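Local coordinates for glycoside hydrolase family protein (Novosphingobium sp. PP1Y, PDB 6Q2F) that probably removes terminal alpha-L-rhamnose residues from glycosides by hydrolysis, as an alpha-L-rhamnosidase, at residues V57-M62 against E76-V81. Numbering follows the deposited sequence.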
# COMPACT_ATOMS: atom_id res chain seq x y z
N VAL A 57 -15.37 -8.59 -2.45
CA VAL A 57 -15.59 -7.17 -2.74
C VAL A 57 -15.65 -6.39 -1.44
O VAL A 57 -16.05 -6.89 -0.39
CB VAL A 57 -16.88 -6.93 -3.57
CG1 VAL A 57 -16.84 -7.75 -4.86
CG2 VAL A 57 -18.10 -7.24 -2.73
N TRP A 58 -15.24 -5.13 -1.51
CA TRP A 58 -15.59 -4.19 -0.47
C TRP A 58 -17.03 -3.75 -0.68
O TRP A 58 -17.53 -3.65 -1.81
CB TRP A 58 -14.63 -2.99 -0.49
CG TRP A 58 -13.34 -3.30 0.23
CD1 TRP A 58 -12.95 -4.52 0.71
CD2 TRP A 58 -12.30 -2.38 0.58
NE1 TRP A 58 -11.73 -4.41 1.32
CE2 TRP A 58 -11.31 -3.11 1.27
CE3 TRP A 58 -12.13 -1.00 0.41
CZ2 TRP A 58 -10.15 -2.52 1.75
CZ3 TRP A 58 -10.97 -0.42 0.89
CH2 TRP A 58 -10.00 -1.17 1.56
N TRP A 59 -17.73 -3.51 0.43
CA TRP A 59 -19.19 -3.34 0.42
C TRP A 59 -19.56 -2.20 1.36
O TRP A 59 -19.95 -2.41 2.51
CB TRP A 59 -19.85 -4.66 0.81
CG TRP A 59 -21.34 -4.72 0.74
CD1 TRP A 59 -22.14 -4.42 -0.35
CD2 TRP A 59 -22.20 -5.23 1.75
NE1 TRP A 59 -23.46 -4.68 -0.03
CE2 TRP A 59 -23.52 -5.17 1.25
CE3 TRP A 59 -21.99 -5.70 3.05
CZ2 TRP A 59 -24.61 -5.58 2.01
CZ3 TRP A 59 -23.08 -6.09 3.80
CH2 TRP A 59 -24.37 -6.03 3.27
N HIS A 60 -19.42 -0.98 0.86
CA HIS A 60 -19.61 0.21 1.69
C HIS A 60 -21.08 0.51 1.89
O HIS A 60 -21.85 0.53 0.93
CB HIS A 60 -18.92 1.42 1.06
CG HIS A 60 -17.43 1.35 1.07
ND1 HIS A 60 -16.70 0.68 0.10
CD2 HIS A 60 -16.52 1.89 1.92
CE1 HIS A 60 -15.41 0.80 0.37
NE2 HIS A 60 -15.28 1.53 1.47
N TRP A 61 -21.48 0.74 3.14
CA TRP A 61 -22.79 1.27 3.47
C TRP A 61 -22.67 2.79 3.51
O TRP A 61 -22.03 3.34 4.40
CB TRP A 61 -23.27 0.73 4.82
CG TRP A 61 -23.70 -0.70 4.80
CD1 TRP A 61 -23.62 -1.57 3.77
CD2 TRP A 61 -24.29 -1.42 5.89
NE1 TRP A 61 -24.12 -2.80 4.14
CE2 TRP A 61 -24.54 -2.72 5.44
CE3 TRP A 61 -24.61 -1.08 7.22
CZ2 TRP A 61 -25.13 -3.69 6.26
CZ3 TRP A 61 -25.20 -2.03 8.01
CH2 TRP A 61 -25.45 -3.33 7.53
N MSE A 62 -23.28 3.47 2.53
CA MSE A 62 -23.05 4.89 2.34
C MSE A 62 -23.97 5.77 3.20
O MSE A 62 -25.12 5.98 2.86
CB MSE A 62 -23.23 5.27 0.86
CG MSE A 62 -22.23 4.64 -0.13
SE MSE A 62 -20.39 4.73 0.47
CE MSE A 62 -20.35 6.68 0.57
N GLU A 76 -27.52 -11.77 -2.96
CA GLU A 76 -27.97 -12.72 -3.98
C GLU A 76 -27.32 -12.42 -5.33
O GLU A 76 -27.02 -13.34 -6.09
CB GLU A 76 -29.50 -12.70 -4.10
CG GLU A 76 -30.24 -13.32 -2.89
CD GLU A 76 -31.73 -13.06 -2.95
OE1 GLU A 76 -32.48 -13.85 -2.33
OE2 GLU A 76 -32.14 -12.10 -3.61
N TRP A 77 -27.12 -11.13 -5.65
CA TRP A 77 -26.39 -10.80 -6.87
C TRP A 77 -24.97 -11.36 -6.84
O TRP A 77 -24.49 -11.94 -7.82
CB TRP A 77 -26.35 -9.28 -7.09
CG TRP A 77 -25.41 -8.92 -8.21
CD1 TRP A 77 -25.62 -9.12 -9.55
CD2 TRP A 77 -24.11 -8.32 -8.10
NE1 TRP A 77 -24.52 -8.69 -10.27
CE2 TRP A 77 -23.59 -8.19 -9.40
CE3 TRP A 77 -23.34 -7.90 -7.03
CZ2 TRP A 77 -22.33 -7.64 -9.65
CZ3 TRP A 77 -22.09 -7.35 -7.28
CH2 TRP A 77 -21.59 -7.22 -8.57
N MSE A 78 -24.29 -11.23 -5.70
CA MSE A 78 -22.91 -11.68 -5.53
C MSE A 78 -22.81 -13.17 -5.74
O MSE A 78 -21.83 -13.66 -6.32
CB MSE A 78 -22.39 -11.32 -4.15
CG MSE A 78 -22.13 -9.84 -3.94
SE MSE A 78 -21.62 -9.45 -2.05
CE MSE A 78 -21.73 -7.50 -2.10
N LYS A 79 -23.79 -13.92 -5.24
CA LYS A 79 -23.83 -15.35 -5.52
C LYS A 79 -23.99 -15.62 -7.01
O LYS A 79 -23.23 -16.42 -7.58
CB LYS A 79 -24.93 -16.05 -4.73
CG LYS A 79 -24.63 -16.13 -3.26
CD LYS A 79 -23.27 -16.79 -3.03
CE LYS A 79 -23.29 -18.25 -3.39
NZ LYS A 79 -22.06 -18.90 -2.85
N ARG A 80 -24.95 -14.95 -7.67
CA ARG A 80 -25.17 -15.19 -9.10
C ARG A 80 -23.88 -15.00 -9.89
O ARG A 80 -23.58 -15.76 -10.82
CB ARG A 80 -26.24 -14.25 -9.68
CG ARG A 80 -27.68 -14.62 -9.38
CD ARG A 80 -28.65 -13.93 -10.37
NE ARG A 80 -28.69 -12.47 -10.28
CZ ARG A 80 -29.17 -11.80 -9.23
NH1 ARG A 80 -29.63 -12.47 -8.17
NH2 ARG A 80 -29.19 -10.47 -9.24
N VAL A 81 -23.10 -13.99 -9.51
CA VAL A 81 -21.94 -13.54 -10.26
C VAL A 81 -20.65 -14.22 -9.81
O VAL A 81 -19.59 -13.98 -10.39
CB VAL A 81 -21.77 -12.01 -10.15
CG1 VAL A 81 -22.95 -11.29 -10.78
CG2 VAL A 81 -21.60 -11.60 -8.70
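M78, here a selenomethionine, reaches from its helix to V57 and W59 on the strand. Its CB already points at the strand; beyond CG the chain runs extended (chi2 174°, chi3 -169°), and this straightness brings the tip to the strand, where the CA atoms of M78 and V57 stand 9.0 Å apart. SE stands above the face of the W59 five-membered ring, 5.4 Å from its centroid, a distant Met-aromatic contact. CE does the touching: it lies over the pyrrole part of that face, 3.9 Å from the centroid and 26° off the ring normal, in a CH-pi contact, with W59 CD1 its nearest ring atom at 3.6 Å. The same methyl meets V57 CG2 at 3.7 Å. Strand 56-62, helix 68-81 and strand 85-91 form the first beta-alpha-beta unit of the (beta/alpha)8 barrel, and L86 of the second strand also touches all three side chains. A long, unbranched apolar chain suits M78 because it bridges helix and sheet; beta-branched V57 suits a strand and offers a compact methyl. W59 presents a broad buried face, while its NE1 is satisfied by D74 of the same helix, a bond that probably helps hold the indole's rotation beneath CE.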